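Local atomic coordinates of hypothetical protein (Parabacteroides distasonis, PDB entry 4H3W), a protein that is of unknown function but is probably secreted and folds into two beta-barrel domains. Residues 212-217 against 294-299. Sequence-based numbering, arbitrary orientation. Where two conformers were deposited one is given.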
loop_
_atom_site.group_PDB
_atom_site.type_symbol
_atom_site.label_atom_id
_atom_site.label_comp_id
_atom_site.label_asym_id
_atom_site.label_seq_id
_atom_site.Cartn_x
_atom_site.Cartn_y
_atom_site.Cartn_z
ATOM N N VAL A 212 -10.493 -7.867 -2.178
ATOM C CA VAL A 212 -11.760 -8.587 -2.321
ATOM C C VAL A 212 -12.303 -8.969 -0.955
ATOM O O VAL A 212 -11.591 -9.576 -0.158
ATOM C CB VAL A 212 -11.606 -9.868 -3.136
ATOM C CG1 VAL A 212 -12.962 -10.543 -3.283
ATOM C CG2 VAL A 212 -11.002 -9.575 -4.499
ATOM N N GLU A 213 -13.547 -8.604 -0.667
ATOM C CA GLU A 213 -14.191 -8.983 0.591
ATOM C C GLU A 213 -15.386 -9.910 0.310
ATOM O O GLU A 213 -16.188 -9.677 -0.599
ATOM C CB GLU A 213 -14.609 -7.763 1.412
ATOM C CG GLU A 213 -15.675 -8.022 2.512
ATOM C CD GLU A 213 -15.312 -9.055 3.616
ATOM O OE1 GLU A 213 -14.189 -9.653 3.628
ATOM O OE2 GLU A 213 -16.179 -9.248 4.517
ATOM N N ARG A 214 -15.435 -10.994 1.073
ATOM C CA ARG A 214 -16.390 -12.081 0.900
ATOM C C ARG A 214 -17.508 -11.965 1.915
ATOM O O ARG A 214 -17.260 -11.854 3.103
ATOM C CB ARG A 214 -15.659 -13.431 1.052
ATOM C CG ARG A 214 -16.549 -14.646 1.262
ATOM C CD ARG A 214 -17.564 -14.847 0.149
ATOM N NE ARG A 214 -16.944 -15.062 -1.154
ATOM C CZ ARG A 214 -16.796 -16.236 -1.750
ATOM N NH1 ARG A 214 -17.187 -17.369 -1.165
ATOM N NH2 ARG A 214 -16.269 -16.278 -2.964
ATOM N N ILE A 215 -18.745 -11.946 1.430
ATOM C CA ILE A 215 -19.911 -12.130 2.281
ATOM C C ILE A 215 -20.435 -13.521 1.946
ATOM O O ILE A 215 -20.975 -13.760 0.863
ATOM C CB ILE A 215 -20.978 -11.041 2.071
ATOM C CG1 ILE A 215 -20.386 -9.654 2.349
ATOM C CG2 ILE A 215 -22.187 -11.287 2.972
ATOM C CD1 ILE A 215 -19.596 -9.083 1.191
ATOM N N GLU A 216 -20.182 -14.448 2.869
ATOM C CA GLU A 216 -20.490 -15.859 2.741
ATOM C C GLU A 216 -21.943 -16.125 3.074
ATOM O O GLU A 216 -22.469 -15.580 4.021
ATOM C CB GLU A 216 -19.597 -16.652 3.711
ATOM C CG GLU A 216 -19.510 -18.142 3.441
ATOM C CD GLU A 216 -18.606 -18.506 2.275
ATOM O OE1 GLU A 216 -17.964 -17.628 1.689
ATOM O OE2 GLU A 216 -18.547 -19.699 1.940
ATOM N N ASP A 217 -22.589 -16.945 2.271
ATOM C CA ASP A 217 -23.990 -17.318 2.477
ATOM C C ASP A 217 -24.926 -16.097 2.537
ATOM O O ASP A 217 -25.785 -15.990 3.384
ATOM C CB ASP A 217 -24.097 -18.194 3.735
ATOM C CG ASP A 217 -23.361 -19.507 3.571
ATOM O OD1 ASP A 217 -23.498 -20.126 2.495
ATOM O OD2 ASP A 217 -22.649 -19.911 4.503
ATOM N N HIS A 294 -23.043 -16.498 -2.463
ATOM C CA HIS A 294 -22.116 -15.614 -1.824
ATOM C C HIS A 294 -21.998 -14.335 -2.647
ATOM O O HIS A 294 -22.312 -14.313 -3.832
ATOM C CB HIS A 294 -20.717 -16.262 -1.712
ATOM C CG HIS A 294 -20.767 -17.706 -1.336
ATOM N ND1 HIS A 294 -21.296 -18.128 -0.141
ATOM C CD2 HIS A 294 -20.375 -18.828 -1.992
ATOM C CE1 HIS A 294 -21.239 -19.446 -0.073
ATOM N NE2 HIS A 294 -20.681 -19.893 -1.182
ATOM N N ILE A 295 -21.459 -13.319 -1.994
ATOM C CA ILE A 295 -21.098 -12.083 -2.655
ATOM C C ILE A 295 -19.602 -11.833 -2.478
ATOM O O ILE A 295 -19.086 -11.918 -1.365
ATOM C CB ILE A 295 -21.935 -10.923 -2.104
ATOM C CG1 ILE A 295 -23.416 -11.109 -2.492
ATOM C CG2 ILE A 295 -21.469 -9.576 -2.632
ATOM C CD1 ILE A 295 -24.336 -10.202 -1.735
ATOM N N ASP A 296 -18.930 -11.531 -3.586
ATOM C CA ASP A 296 -17.610 -10.903 -3.540
ATOM C C ASP A 296 -17.722 -9.415 -3.891
ATOM O O ASP A 296 -18.255 -9.072 -4.950
ATOM C CB ASP A 296 -16.646 -11.569 -4.509
ATOM C CG ASP A 296 -16.002 -12.822 -3.934
ATOM O OD1 ASP A 296 -15.868 -12.941 -2.705
ATOM O OD2 ASP A 296 -15.592 -13.658 -4.727
ATOM N N LEU A 297 -17.247 -8.559 -2.991
ATOM C CA LEU A 297 -17.103 -7.113 -3.229
ATOM C C LEU A 297 -15.668 -6.865 -3.628
ATOM O O LEU A 297 -14.750 -7.071 -2.820
ATOM C CB LEU A 297 -17.449 -6.328 -1.991
ATOM C CG LEU A 297 -18.856 -6.489 -1.410
ATOM C CD1 LEU A 297 -19.062 -5.659 -0.162
ATOM C CD2 LEU A 297 -19.872 -6.116 -2.488
ATOM N N ASN A 298 -15.448 -6.565 -4.898
ATOM C CA ASN A 298 -14.126 -6.132 -5.355
ATOM C C ASN A 298 -13.943 -4.649 -5.084
ATOM O O ASN A 298 -14.621 -3.796 -5.682
ATOM C CB ASN A 298 -13.910 -6.400 -6.827
ATOM C CG ASN A 298 -13.925 -7.877 -7.179
ATOM O OD1 ASN A 298 -13.636 -8.748 -6.362
ATOM N ND2 ASN A 298 -14.240 -8.153 -8.409
ATOM N N LEU A 299 -13.068 -4.345 -4.150
ATOM C CA LEU A 299 -12.876 -2.978 -3.707
ATOM C C LEU A 299 -11.680 -2.394 -4.430
ATOM O O LEU A 299 -10.534 -2.719 -4.112
ATOM C CB LEU A 299 -12.680 -2.934 -2.203
ATOM C CG LEU A 299 -13.661 -3.685 -1.307
ATOM C CD1 LEU A 299 -13.237 -3.562 0.152
ATOM C CD2 LEU A 299 -15.069 -3.172 -1.498
#
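Val212 sets CG2 3.3 Å from OD1 of Asn298, its partner in a non-hydrogen-bonded antiparallel pair, and the contact illustrates how a salt-bridge network can gather on one face of a sheet, here that of Arg214 and Asp296, while Ile215, Ile295 and Leu297 meet on the other. Glu213 N donates to Leu297 O at 2.9 Å, and Leu297 N to Glu213 O at 2.8 Å. Arg214 returns to the face of Val212. With CG anti to the backbone N (chi1 165°) and bends at chi2 and chi3, its guanidinium meets Asp296 side-on: NE reaches OD1 at 2.8 Å and NH2 reaches OD2 at 3.2 Å, both from above the carboxylate plane. NH1 donates to OE1 of Glu216 and also to OD1 of Asn258, while CB of His294 lies over one guanidinium face, toward its rim. Were Arg214 an alanine, Asp296 and Glu216 would probably be left without their shared cation. Ile215 N donates to Ile295 O at 2.8 Å. Past the strand's end, the Glu216 carboxylate stacks on the His294 ring, planes 18° apart, and Asp217 N donates to His294 ND1 in the ring plane at 3.0 Å. Strand 208-215 edges its antiparallel sheet; strand 294-302 separates it from strand 246-254, and Leu297 packs on Phe318 of strand 317-319.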